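Local atomic coordinates of rhamnosidase B (Bacillus sp., PDB entry 2OKX), a protein that hydrolyses terminal alpha-L-rhamnose residues from rhamnosides as a family 78 glycoside hydrolase, probably with inversion at the anomeric carbon. Residues Glu456-Thr461 against Ala517-His522; Leu429-Asp434 against Arg513-Pro518; Ile154-Leu159 against Ile489-Arg494. One frame throughout, in Å; residues are numbered along the deposited sequence.

Interaction 1. Residues Glu456-Thr461 against Ala517-His522; sequences EAPAGT and APVKLH. With CA (calcium ion), chain C.
Glu456 is locked to Lys520 as an antiparallel hydrogen-bonded pair: Glu456 N donates to Lys520 O at 2.9 Å, and Lys520 N returns a bond to Glu456 O at 3.0 Å. Both N-H...O angles, 158° and 160°, are those of regular sheet. The two side chains leave on the same face and cross obliquely. Glu456 has CG anti to its carbonyl carbon (chi1 -62°) and an extended chain beyond, which carries the carboxylate past the CD of Lys520. A water links the ends, donating a hydrogen bond to Glu456 OE2 and accepting one from Lys520 NZ, both at 2.6 Å. The opposite charges therefore meet through water. The pairing joins strands 450-457 and 520-528 in one sheet of the concanavalin-like beta-sandwich domain, and the backbone O of His522, further along the second strand, binds a calcium ion at 2.6 Å, with Val423 O and three waters among the ion's other ligands. At Ala457, CB packs on CG2 of Val519 at 3.6 Å. The strand then yields to a type II turn, where CG of Pro458 rests on CB of Ala517 at 3.6 Å. Pro458 O accepts both the N and OG1 of Thr461 from one face of its carbonyl plane, and Thr461 CG2 reaches Val519 CG2 at 4.0 Å.

Interaction 2. Residues Leu429-Asp434 against Arg513-Pro518; sequences LPVFED and RGNSAP
Val431 supplies most of the first segment's side of this contact, its side chain directed at the loop that carries Asn515 to Pro518. Both segments are irregular: 429-434 leads from strand 427-428 to strand 436-443, while the loop of the second segment leads from strand 507-513 to strand 520-528, so two neighbouring connections meet at the surface of the concanavalin-like beta-sandwich domain. Each of these connections leads between strands of different sheets.

The van der Waals contacts are made by the two methyls of Val431. With CG1 anti to the backbone N (chi1 178°), CG2 is placed beside that nitrogen, and it touches Pro518 CA at 3.5 Å and Pro518 CB at 4.0 Å, the latter an apolar side-chain pair. The same CG2 meets the amide nitrogen ND2 of Asn515 at 3.7 Å, the two side chains sliding past each other in opposite directions. CG1 takes a different part of the loop and lies 4.0 Å from Ser516 O. Pro518 CB also approaches Leu429 O, at 4.2 Å. The buried surface is small, 169 Å² summed over both sides.

The polar link between the segments goes through solvent. One water donates to Pro430 O at 2.8 Å and accepts from Asn515 ND2 at 3.2 Å, bridging the two loops beside the valine.

Within its own loop Asn515 is anchored by a direct bond. Its CG stands between the backbone N and the carbonyl carbon (chi1 56°), which folds the amide back over the chain toward Ala517. ND2 then donates to Ala517 O at 3.0 Å with an N-H...O angle of 161°; the acceptor lies close to the Asn515 amide plane, whereas the nitrogen stands above the carbonyl plane of Ala517.

Interaction 3. Residues Ile154-Leu159 against Ile489-Arg494; sequences IDAREL and ICREGR
Ile489 N donates to Ile154 O and Ile489 O accepts from Ala156 N, each at 2.8 Å, so the two backbone bonds straddle Asp155. This is the pattern of a parallel bridge between Asp155 and Ile489. The first bond is the straighter, with an N-H...O angle of 167° against 142° for the second. The bridge joins strand 153-155, from the N-terminal domain, to strand 485-489 of the concanavalin-like domain; just past it residues 156-158 form a short 3-10 segment.

A second group of bonds involves arginine and carboxylate. Asp155 has CG anti to its backbone N (chi1 -173°), which turns the carboxylate toward the following residues. Arg157 grips it side-on: NH2 bonds OD1 at 2.7 Å and NE bonds OD2 at 2.9 Å, the latter on the syn lone pair. OD2 also takes the backbone N of Arg157 from the anti side, closing an Asx turn. The other arginine works across the contact, as Arg491 NH2 donates to Leu159 O at 3.0 Å from above the carbonyl plane. A water accepts from Arg491 NE and donates to Ala156 O, adding a second link.

Apolar groups pack against the same charged groups. CG2 of Ile489 lies over one face of the Arg157 guanidinium, offset toward its rim, 3.7 Å from NH2, while CD1 sits against Asp155 CB at 3.9 Å. Over one face of the Arg491 guanidinium lies CB of Ala156.

Three bonds probably restrict the rotation of the Asp155 and Arg157 side chains, and their charges are probably balanced largely within the segment. Arg491 NH2 instead bonds a neutral carbonyl, and its NE has a long, weak ion pair with Glu161, so its charge is probably less closely compensated.

From the N terminus, residues 154-159 come first, and interaction 3 closes the longest loop, meeting 489-494 after 329 intervening residues and tying the N-terminal domain to the concanavalin-like domain. Residues 429-434 open interaction 2, which closes at 513-518 and joins two connections between sheets. Interaction 1 starts inside that loop, at 456-461, and ends on the same stretch, sharing Ala517 and Pro518; it pairs neighbouring strands 450-457 and 520-528. Interaction 3 crosses both, because 154-159 precedes their loops and 489-494 falls inside them. Interactions 1 and 3 meet where Cys490 O lies 2.7 Å from Gly460 N; interactions 2 and 3 do not touch.

Interaction 1. Residues Glu456-Thr461 against Ala517-His522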
ATOM      1  N   GLU A 456      12.311  13.778 -26.686  1.00 24.53           N
ATOM      2  CA  GLU A 456      13.335  13.609 -27.712  1.00 24.89           C
ATOM      3  C   GLU A 456      14.636  13.835 -26.964  1.00 24.59           C
ATOM      4  O   GLU A 456      14.753  14.802 -26.217  1.00 24.22           O
ATOM      5  CB  GLU A 456      13.220  14.670 -28.808  1.00 25.36           C
ATOM      6  CG  GLU A 456      11.934  14.646 -29.592  1.00 27.21           C
ATOM      7  CD  GLU A 456      11.917  15.700 -30.680  1.00 29.72           C
ATOM      8  OE1 GLU A 456      10.872  16.355 -30.854  1.00 30.60           O
ATOM      9  OE2 GLU A 456      12.947  15.870 -31.364  1.00 29.98           O
ATOM     10  N   ALA A 457      15.608  12.950 -27.150  1.00 24.49           N
ATOM     11  CA  ALA A 457      16.880  13.112 -26.465  1.00 25.02           C
ATOM     12  C   ALA A 457      17.977  12.301 -27.128  1.00 24.91           C
ATOM     13  O   ALA A 457      17.706  11.376 -27.892  1.00 25.87           O
ATOM     14  CB  ALA A 457      16.746  12.694 -25.003  1.00 23.37           C
ATOM     15  N   PRO A 458      19.238  12.652 -26.852  1.00 25.94           N
ATOM     16  CA  PRO A 458      20.374  11.929 -27.430  1.00 27.35           C
ATOM     17  C   PRO A 458      20.382  10.522 -26.832  1.00 28.57           C
ATOM     18  O   PRO A 458      19.861  10.309 -25.732  1.00 27.67           O
ATOM     19  CB  PRO A 458      21.579  12.742 -26.960  1.00 27.36           C
ATOM     20  CG  PRO A 458      21.024  14.120 -26.779  1.00 28.05           C
ATOM     21  CD  PRO A 458      19.689  13.861 -26.142  1.00 26.64           C
ATOM     22  N   ALA A 459      20.970   9.568 -27.544  1.00 28.09           N
ATOM     23  CA  ALA A 459      21.033   8.201 -27.042  1.00 27.52           C
ATOM     24  C   ALA A 459      21.856   8.161 -25.760  1.00 26.53           C
ATOM     25  O   ALA A 459      22.865   8.855 -25.633  1.00 26.93           O
ATOM     26  CB  ALA A 459      21.653   7.282 -28.091  1.00 28.40           C
ATOM     27  N   GLY A 460      21.414   7.352 -24.803  1.00 27.67           N
ATOM     28  CA  GLY A 460      22.140   7.235 -23.551  1.00 26.84           C
ATOM     29  C   GLY A 460      21.692   8.191 -22.461  1.00 26.70           C
ATOM     30  O   GLY A 460      22.091   8.042 -21.303  1.00 26.96           O
ATOM     31  N   THR A 461      20.874   9.177 -22.815  1.00 23.70           N
ATOM     32  CA  THR A 461      20.398  10.128 -21.818  1.00 23.48           C
ATOM     33  C   THR A 461      19.632   9.376 -20.729  1.00 21.04           C
ATOM     34  O   THR A 461      18.799   8.513 -21.019  1.00 21.87           O
ATOM     35  CB  THR A 461      19.473  11.197 -22.446  1.00 24.35           C
ATOM     36  OG1 THR A 461      20.213  11.970 -23.401  1.00 26.64           O
ATOM     37  CG2 THR A 461      18.924  12.128 -21.371  1.00 23.61           C
ATOM     38  N   ALA A 517      23.263  17.016 -25.913  1.00 37.99           N
ATOM     39  CA  ALA A 517      22.382  17.952 -26.595  1.00 35.01           C
ATOM     40  C   ALA A 517      21.130  18.164 -25.751  1.00 34.01           C
ATOM     41  O   ALA A 517      20.813  17.354 -24.880  1.00 32.30           O
ATOM     42  CB  ALA A 517      22.008  17.404 -27.965  1.00 35.09           C
ATOM     43  N   PRO A 518      20.398  19.259 -25.999  1.00 32.96           N
ATOM     44  CA  PRO A 518      19.184  19.522 -25.222  1.00 30.81           C
ATOM     45  C   PRO A 518      18.102  18.463 -25.367  1.00 29.53           C
ATOM     46  O   PRO A 518      17.940  17.851 -26.424  1.00 29.37           O
ATOM     47  CB  PRO A 518      18.738  20.895 -25.729  1.00 32.73           C
ATOM     48  CG  PRO A 518      19.270  20.943 -27.124  1.00 34.14           C
ATOM     49  CD  PRO A 518      20.646  20.340 -26.970  1.00 32.99           C
ATOM     50  N   VAL A 519      17.368  18.247 -24.283  1.00 26.93           N
ATOM     51  CA  VAL A 519      16.278  17.287 -24.266  1.00 24.28           C
ATOM     52  C   VAL A 519      14.967  18.056 -24.413  1.00 23.69           C
ATOM     53  O   VAL A 519      14.772  19.087 -23.775  1.00 23.19           O
ATOM     54  CB  VAL A 519      16.251  16.496 -22.935  1.00 24.59           C
ATOM     55  CG1 VAL A 519      14.945  15.707 -22.815  1.00 23.18           C
ATOM     56  CG2 VAL A 519      17.442  15.555 -22.866  1.00 23.46           C
ATOM     57  N   LYS A 520      14.085  17.565 -25.274  1.00 23.41           N
ATOM     58  CA  LYS A 520      12.791  18.203 -25.473  1.00 24.91           C
ATOM     59  C   LYS A 520      11.734  17.331 -24.818  1.00 23.99           C
ATOM     60  O   LYS A 520      11.464  16.219 -25.272  1.00 26.01           O
ATOM     61  CB  LYS A 520      12.476  18.351 -26.962  1.00 25.64           C
ATOM     62  CG  LYS A 520      13.380  19.315 -27.697  1.00 27.09           C
ATOM     63  CD  LYS A 520      12.962  19.435 -29.150  1.00 30.35           C
ATOM     64  CE  LYS A 520      13.881  20.372 -29.912  1.00 33.30           C
ATOM     65  NZ  LYS A 520      13.474  20.482 -31.338  1.00 35.22           N
ATOM     66  N   LEU A 521      11.137  17.834 -23.747  1.00 23.36           N
ATOM     67  CA  LEU A 521      10.111  17.079 -23.048  1.00 22.54           C
ATOM     68  C   LEU A 521       8.750  17.482 -23.607  1.00 22.24           C
ATOM     69  O   LEU A 521       8.279  18.599 -23.378  1.00 22.19           O
ATOM     70  CB  LEU A 521      10.204  17.355 -21.542  1.00 22.41           C
ATOM     71  CG  LEU A 521       9.330  16.543 -20.578  1.00 24.82           C
ATOM     72  CD1 LEU A 521       9.422  15.054 -20.892  1.00 24.90           C
ATOM     73  CD2 LEU A 521       9.788  16.815 -19.148  1.00 23.51           C
ATOM     74  N   HIS A 522       8.137  16.580 -24.369  1.00 21.48           N
ATOM     75  CA  HIS A 522       6.833  16.841 -24.964  1.00 21.60           C
ATOM     76  C   HIS A 522       5.724  16.758 -23.930  1.00 22.27           C
ATOM     77  O   HIS A 522       4.745  17.497 -24.005  1.00 23.44           O
ATOM     78  CB  HIS A 522       6.558  15.871 -26.116  1.00 21.96           C
ATOM     79  CG  HIS A 522       7.320  16.197 -27.363  1.00 25.13           C
ATOM     80  ND1 HIS A 522       8.654  15.893 -27.522  1.00 29.51           N
ATOM     81  CD2 HIS A 522       6.948  16.857 -28.485  1.00 26.06           C
ATOM     82  CE1 HIS A 522       9.073  16.352 -28.688  1.00 27.74           C
ATOM     83  NE2 HIS A 522       8.058  16.942 -29.292  1.00 29.43           N
TER
HETATM   84 CA    CA C4001       3.200  18.222 -25.958  1.00 29.29          CA
HETATM   85  O   HOH W   1      13.675  18.130 -32.503  1.00 43.78           O
HETATM   86  O   HOH W   2       4.956  18.680 -27.531  1.00 26.07           O
HETATM   87  O   HOH W   3       1.516  17.663 -24.461  1.00 25.56           O
HETATM   88  O   HOH W   4       3.857  19.978 -24.599  1.00 20.01           O

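Interaction 2. Residues Leu429-Asp434 against Arg513-Pro518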
ATOM      1  N   LEU A 429      14.521  21.578 -21.993  1.00 24.99           N
ATOM      2  CA  LEU A 429      15.281  21.593 -20.754  1.00 25.80           C
ATOM      3  C   LEU A 429      16.672  22.169 -20.937  1.00 26.86           C
ATOM      4  O   LEU A 429      17.342  21.900 -21.932  1.00 24.98           O
ATOM      5  CB  LEU A 429      15.388  20.175 -20.186  1.00 26.39           C
ATOM      6  CG  LEU A 429      14.202  19.618 -19.387  1.00 29.57           C
ATOM      7  CD1 LEU A 429      12.895  19.914 -20.088  1.00 28.86           C
ATOM      8  CD2 LEU A 429      14.385  18.114 -19.201  1.00 28.84           C
ATOM      9  N   PRO A 430      17.121  22.982 -19.973  1.00 26.84           N
ATOM     10  CA  PRO A 430      18.452  23.571 -20.066  1.00 27.70           C
ATOM     11  C   PRO A 430      19.503  22.488 -19.866  1.00 29.70           C
ATOM     12  O   PRO A 430      19.288  21.525 -19.123  1.00 29.25           O
ATOM     13  CB  PRO A 430      18.454  24.589 -18.931  1.00 28.22           C
ATOM     14  CG  PRO A 430      17.594  23.924 -17.899  1.00 28.21           C
ATOM     15  CD  PRO A 430      16.438  23.421 -18.743  1.00 28.11           C
ATOM     16  N   VAL A 431      20.630  22.639 -20.547  1.00 30.70           N
ATOM     17  CA  VAL A 431      21.726  21.694 -20.418  1.00 31.76           C
ATOM     18  C   VAL A 431      22.807  22.397 -19.612  1.00 30.65           C
ATOM     19  O   VAL A 431      23.283  23.463 -20.001  1.00 30.11           O
ATOM     20  CB  VAL A 431      22.305  21.303 -21.789  1.00 33.81           C
ATOM     21  CG1 VAL A 431      23.477  20.353 -21.601  1.00 35.76           C
ATOM     22  CG2 VAL A 431      21.229  20.657 -22.640  1.00 35.08           C
ATOM     23  N   PHE A 432      23.173  21.815 -18.477  1.00 29.02           N
ATOM     24  CA  PHE A 432      24.202  22.401 -17.634  1.00 29.29           C
ATOM     25  C   PHE A 432      25.554  21.823 -18.027  1.00 30.57           C
ATOM     26  O   PHE A 432      25.660  20.642 -18.360  1.00 31.11           O
ATOM     27  CB  PHE A 432      23.909  22.111 -16.160  1.00 27.29           C
ATOM     28  CG  PHE A 432      22.626  22.721 -15.673  1.00 25.56           C
ATOM     29  CD1 PHE A 432      21.584  21.916 -15.219  1.00 24.29           C
ATOM     30  CD2 PHE A 432      22.449  24.103 -15.694  1.00 24.44           C
ATOM     31  CE1 PHE A 432      20.382  22.478 -14.795  1.00 22.81           C
ATOM     32  CE2 PHE A 432      21.250  24.676 -15.273  1.00 24.54           C
ATOM     33  CZ  PHE A 432      20.215  23.858 -14.822  1.00 23.38           C
ATOM     34  N   GLU A 433      26.585  22.658 -17.997  1.00 33.26           N
ATOM     35  CA  GLU A 433      27.917  22.202 -18.362  1.00 35.61           C
ATOM     36  C   GLU A 433      28.424  21.177 -17.361  1.00 34.00           C
ATOM     37  O   GLU A 433      29.050  20.186 -17.736  1.00 34.12           O
ATOM     38  CB  GLU A 433      28.892  23.375 -18.428  1.00 39.03           C
ATOM     39  CG  GLU A 433      30.253  22.972 -18.978  1.00 47.16           C
ATOM     40  CD  GLU A 433      31.263  24.093 -18.926  1.00 50.51           C
ATOM     41  OE1 GLU A 433      31.602  24.537 -17.808  1.00 53.45           O
ATOM     42  OE2 GLU A 433      31.719  24.528 -20.005  1.00 53.27           O
ATOM     43  N   ASP A 434      28.145  21.416 -16.084  1.00 32.25           N
ATOM     44  CA  ASP A 434      28.580  20.509 -15.033  1.00 32.58           C
ATOM     45  C   ASP A 434      27.440  20.172 -14.074  1.00 32.23           C
ATOM     46  O   ASP A 434      27.228  20.872 -13.084  1.00 33.36           O
ATOM     47  CB  ASP A 434      29.729  21.130 -14.240  1.00 33.93           C
ATOM     48  CG  ASP A 434      30.339  20.163 -13.248  1.00 34.01           C
ATOM     49  OD1 ASP A 434      30.989  20.627 -12.293  1.00 36.47           O
ATOM     50  OD2 ASP A 434      30.178  18.938 -13.430  1.00 35.66           O
ATOM     51  N   ARG A 513      20.078  13.207 -16.924  1.00 22.82           N
ATOM     52  CA  ARG A 513      21.535  13.141 -16.822  1.00 24.74           C
ATOM     53  C   ARG A 513      22.242  12.609 -18.078  1.00 25.25           C
ATOM     54  O   ARG A 513      21.661  11.871 -18.874  1.00 24.76           O
ATOM     55  CB  ARG A 513      21.940  12.232 -15.653  1.00 25.65           C
ATOM     56  CG  ARG A 513      20.972  12.173 -14.468  1.00 23.57           C
ATOM     57  CD  ARG A 513      21.475  11.151 -13.444  1.00 24.42           C
ATOM     58  NE  ARG A 513      20.491  10.825 -12.409  1.00 24.05           N
ATOM     59  CZ  ARG A 513      20.313  11.520 -11.290  1.00 21.09           C
ATOM     60  NH1 ARG A 513      21.051  12.594 -11.040  1.00 19.69           N
ATOM     61  NH2 ARG A 513      19.392  11.133 -10.418  1.00 21.90           N
ATOM     62  N   GLY A 514      23.510  12.986 -18.224  1.00 29.26           N
ATOM     63  CA  GLY A 514      24.338  12.518 -19.326  1.00 31.58           C
ATOM     64  C   GLY A 514      23.998  12.885 -20.759  1.00 34.56           C
ATOM     65  O   GLY A 514      24.518  12.265 -21.691  1.00 37.15           O
ATOM     66  N   ASN A 515      23.142  13.878 -20.958  1.00 33.25           N
ATOM     67  CA  ASN A 515      22.783  14.282 -22.311  1.00 34.05           C
ATOM     68  C   ASN A 515      23.716  15.398 -22.752  1.00 34.88           C
ATOM     69  O   ASN A 515      23.987  16.322 -21.991  1.00 34.35           O
ATOM     70  CB  ASN A 515      21.340  14.779 -22.354  1.00 32.39           C
ATOM     71  CG  ASN A 515      21.099  15.908 -21.389  1.00 30.36           C
ATOM     72  OD1 ASN A 515      21.322  15.761 -20.188  1.00 29.25           O
ATOM     73  ND2 ASN A 515      20.652  17.048 -21.904  1.00 30.57           N
ATOM     74  N   SER A 516      24.210  15.301 -23.980  1.00 37.68           N
ATOM     75  CA  SER A 516      25.110  16.309 -24.526  1.00 40.58           C
ATOM     76  C   SER A 516      24.291  17.419 -25.176  1.00 39.94           C
ATOM     77  O   SER A 516      24.579  18.608 -25.007  1.00 41.04           O
ATOM     78  CB  SER A 516      26.043  15.667 -25.559  1.00 41.71           C
ATOM     79  OG  SER A 516      25.307  14.881 -26.485  1.00 45.47           O
ATOM     80  N   ALA A 517      23.263  17.016 -25.913  1.00 37.99           N
ATOM     81  CA  ALA A 517      22.382  17.952 -26.595  1.00 35.01           C
ATOM     82  C   ALA A 517      21.130  18.164 -25.751  1.00 34.01           C
ATOM     83  O   ALA A 517      20.813  17.354 -24.880  1.00 32.30           O
ATOM     84  CB  ALA A 517      22.008  17.404 -27.965  1.00 35.09           C
ATOM     85  N   PRO A 518      20.398  19.259 -25.999  1.00 32.96           N
ATOM     86  CA  PRO A 518      19.184  19.522 -25.222  1.00 30.81           C
ATOM     87  C   PRO A 518      18.102  18.463 -25.367  1.00 29.53           C
ATOM     88  O   PRO A 518      17.940  17.851 -26.424  1.00 29.37           O
ATOM     89  CB  PRO A 518      18.738  20.895 -25.729  1.00 32.73           C
ATOM     90  CG  PRO A 518      19.270  20.943 -27.124  1.00 34.14           C
ATOM     91  CD  PRO A 518      20.646  20.340 -26.970  1.00 32.99           C
TER
HETATM   92  O   HOH W   5      19.146  18.807 -19.672  1.00 30.81           O

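Interaction 3. Residues Ile154-Leu159 against Ile489-Arg494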
ATOM      1  N   ILE A 154      15.215   0.583 -17.171  1.00 26.81           N
ATOM      2  CA  ILE A 154      15.068   0.179 -18.566  1.00 26.69           C
ATOM      3  C   ILE A 154      16.003   0.927 -19.504  1.00 27.05           C
ATOM      4  O   ILE A 154      15.994   2.155 -19.544  1.00 26.28           O
ATOM      5  CB  ILE A 154      13.622   0.445 -19.069  1.00 27.10           C
ATOM      6  CG1 ILE A 154      12.596  -0.155 -18.103  1.00 26.68           C
ATOM      7  CG2 ILE A 154      13.447  -0.118 -20.473  1.00 27.25           C
ATOM      8  CD1 ILE A 154      12.593  -1.670 -18.039  1.00 27.77           C
ATOM      9  N   ASP A 155      16.803   0.186 -20.264  1.00 26.63           N
ATOM     10  CA  ASP A 155      17.706   0.803 -21.227  1.00 26.83           C
ATOM     11  C   ASP A 155      17.051   0.617 -22.591  1.00 27.67           C
ATOM     12  O   ASP A 155      17.136  -0.454 -23.199  1.00 27.43           O
ATOM     13  CB  ASP A 155      19.078   0.129 -21.189  1.00 28.13           C
ATOM     14  CG  ASP A 155      20.095   0.840 -22.056  1.00 29.92           C
ATOM     15  OD1 ASP A 155      21.308   0.716 -21.775  1.00 32.33           O
ATOM     16  OD2 ASP A 155      19.682   1.517 -23.021  1.00 29.08           O
ATOM     17  N   ALA A 156      16.386   1.671 -23.054  1.00 26.44           N
ATOM     18  CA  ALA A 156      15.665   1.650 -24.320  1.00 26.99           C
ATOM     19  C   ALA A 156      16.532   1.358 -25.542  1.00 26.62           C
ATOM     20  O   ALA A 156      16.017   1.001 -26.599  1.00 27.09           O
ATOM     21  CB  ALA A 156      14.919   2.969 -24.506  1.00 26.59           C
ATOM     22  N   ARG A 157      17.842   1.510 -25.407  1.00 27.92           N
ATOM     23  CA  ARG A 157      18.737   1.233 -26.526  1.00 29.09           C
ATOM     24  C   ARG A 157      18.717  -0.250 -26.900  1.00 30.43           C
ATOM     25  O   ARG A 157      19.068  -0.620 -28.021  1.00 30.80           O
ATOM     26  CB  ARG A 157      20.160   1.671 -26.180  1.00 28.38           C
ATOM     27  CG  ARG A 157      20.300   3.172 -26.045  1.00 27.21           C
ATOM     28  CD  ARG A 157      21.657   3.555 -25.505  1.00 27.35           C
ATOM     29  NE  ARG A 157      21.901   2.985 -24.183  1.00 26.93           N
ATOM     30  CZ  ARG A 157      22.958   3.282 -23.434  1.00 27.86           C
ATOM     31  NH1 ARG A 157      23.868   4.144 -23.878  1.00 28.02           N
ATOM     32  NH2 ARG A 157      23.109   2.717 -22.243  1.00 27.78           N
ATOM     33  N   GLU A 158      18.287  -1.095 -25.967  1.00 29.68           N
ATOM     34  CA  GLU A 158      18.222  -2.536 -26.204  1.00 30.56           C
ATOM     35  C   GLU A 158      16.782  -3.023 -26.286  1.00 30.76           C
ATOM     36  O   GLU A 158      16.528  -4.227 -26.346  1.00 31.03           O
ATOM     37  CB  GLU A 158      18.937  -3.287 -25.080  1.00 31.04           C
ATOM     38  CG  GLU A 158      20.338  -2.788 -24.810  1.00 29.66           C
ATOM     39  CD  GLU A 158      20.994  -3.500 -23.647  1.00 30.21           C
ATOM     40  OE1 GLU A 158      22.077  -3.051 -23.222  1.00 32.01           O
ATOM     41  OE2 GLU A 158      20.433  -4.506 -23.160  1.00 33.12           O
ATOM     42  N   LEU A 159      15.842  -2.083 -26.290  1.00 31.07           N
ATOM     43  CA  LEU A 159      14.424  -2.418 -26.344  1.00 31.08           C
ATOM     44  C   LEU A 159      13.822  -2.241 -27.735  1.00 30.90           C
ATOM     45  O   LEU A 159      14.006  -1.207 -28.377  1.00 29.52           O
ATOM     46  CB  LEU A 159      13.654  -1.557 -25.328  1.00 32.07           C
ATOM     47  CG  LEU A 159      12.129  -1.662 -25.198  1.00 32.85           C
ATOM     48  CD1 LEU A 159      11.447  -0.911 -26.314  1.00 35.53           C
ATOM     49  CD2 LEU A 159      11.714  -3.110 -25.200  1.00 34.95           C
ATOM     50  N   ILE A 489      16.754   4.809 -19.759  1.00 21.75           N
ATOM     51  CA  ILE A 489      17.904   5.252 -20.535  1.00 22.48           C
ATOM     52  C   ILE A 489      17.428   5.360 -21.978  1.00 22.86           C
ATOM     53  O   ILE A 489      16.947   4.391 -22.563  1.00 24.17           O
ATOM     54  CB  ILE A 489      19.068   4.251 -20.424  1.00 24.17           C
ATOM     55  CG1 ILE A 489      19.381   3.996 -18.946  1.00 25.44           C
ATOM     56  CG2 ILE A 489      20.303   4.815 -21.115  1.00 23.91           C
ATOM     57  CD1 ILE A 489      20.317   2.834 -18.699  1.00 30.37           C
ATOM     58  N   CYS A 490      17.571   6.553 -22.536  1.00 24.69           N
ATOM     59  CA  CYS A 490      17.108   6.861 -23.885  1.00 26.54           C
ATOM     60  C   CYS A 490      17.796   6.256 -25.094  1.00 28.13           C
ATOM     61  O   CYS A 490      19.010   6.067 -25.116  1.00 29.84           O
ATOM     62  CB  CYS A 490      17.109   8.372 -24.082  1.00 25.54           C
ATOM     63  SG  CYS A 490      16.013   9.251 -22.964  1.00 23.92           S
ATOM     64  N   ARG A 491      16.985   5.961 -26.103  1.00 29.06           N
ATOM     65  CA  ARG A 491      17.494   5.471 -27.370  1.00 29.76           C
ATOM     66  C   ARG A 491      17.575   6.806 -28.105  1.00 30.37           C
ATOM     67  O   ARG A 491      17.178   7.832 -27.551  1.00 28.48           O
ATOM     68  CB  ARG A 491      16.493   4.540 -28.062  1.00 30.04           C
ATOM     69  CG  ARG A 491      15.192   5.202 -28.500  1.00 31.72           C
ATOM     70  CD  ARG A 491      14.466   4.327 -29.513  1.00 35.02           C
ATOM     71  NE  ARG A 491      14.154   3.015 -28.952  1.00 38.38           N
ATOM     72  CZ  ARG A 491      13.078   2.756 -28.216  1.00 38.86           C
ATOM     73  NH1 ARG A 491      12.200   3.720 -27.960  1.00 36.62           N
ATOM     74  NH2 ARG A 491      12.893   1.540 -27.717  1.00 37.12           N
ATOM     75  N   GLU A 492      18.071   6.811 -29.334  1.00 29.43           N
ATOM     76  CA  GLU A 492      18.190   8.062 -30.069  1.00 29.44           C
ATOM     77  C   GLU A 492      16.853   8.580 -30.603  1.00 28.15           C
ATOM     78  O   GLU A 492      16.056   7.817 -31.137  1.00 29.44           O
ATOM     79  CB  GLU A 492      19.168   7.880 -31.233  1.00 29.94           C
ATOM     80  CG  GLU A 492      19.503   9.153 -31.983  1.00 30.94           C
ATOM     81  CD  GLU A 492      20.229  10.164 -31.124  1.00 31.22           C
ATOM     82  OE1 GLU A 492      21.150   9.768 -30.379  1.00 32.93           O
ATOM     83  OE2 GLU A 492      19.889  11.360 -31.201  1.00 34.16           O
ATOM     84  N   GLY A 493      16.608   9.880 -30.440  1.00 29.25           N
ATOM     85  CA  GLY A 493      15.386  10.475 -30.957  1.00 30.27           C
ATOM     86  C   GLY A 493      14.185  10.596 -30.037  1.00 30.49           C
ATOM     87  O   GLY A 493      14.318  10.635 -28.812  1.00 31.21           O
ATOM     88  N   ARG A 494      13.002  10.675 -30.639  1.00 29.81           N
ATOM     89  CA  ARG A 494      11.764  10.798 -29.880  1.00 30.09           C
ATOM     90  C   ARG A 494      11.285   9.426 -29.438  1.00 29.10           C
ATOM     91  O   ARG A 494      11.378   8.452 -30.188  1.00 28.41           O
ATOM     92  CB  ARG A 494      10.664  11.469 -30.712  1.00 31.48           C
ATOM     93  CG  ARG A 494       9.350  11.575 -29.944  1.00 35.80           C
ATOM     94  CD  ARG A 494       8.176  12.056 -30.778  1.00 38.69           C
ATOM     95  NE  ARG A 494       8.314  13.439 -31.220  1.00 39.49           N
ATOM     96  CZ  ARG A 494       7.327  14.331 -31.198  1.00 38.48           C
ATOM     97  NH1 ARG A 494       6.126  13.995 -30.746  1.00 38.32           N
ATOM     98  NH2 ARG A 494       7.536  15.558 -31.648  1.00 39.33           N
TER
HETATM   99  O   HOH W   6      16.267   0.938 -29.752  1.00 43.21           O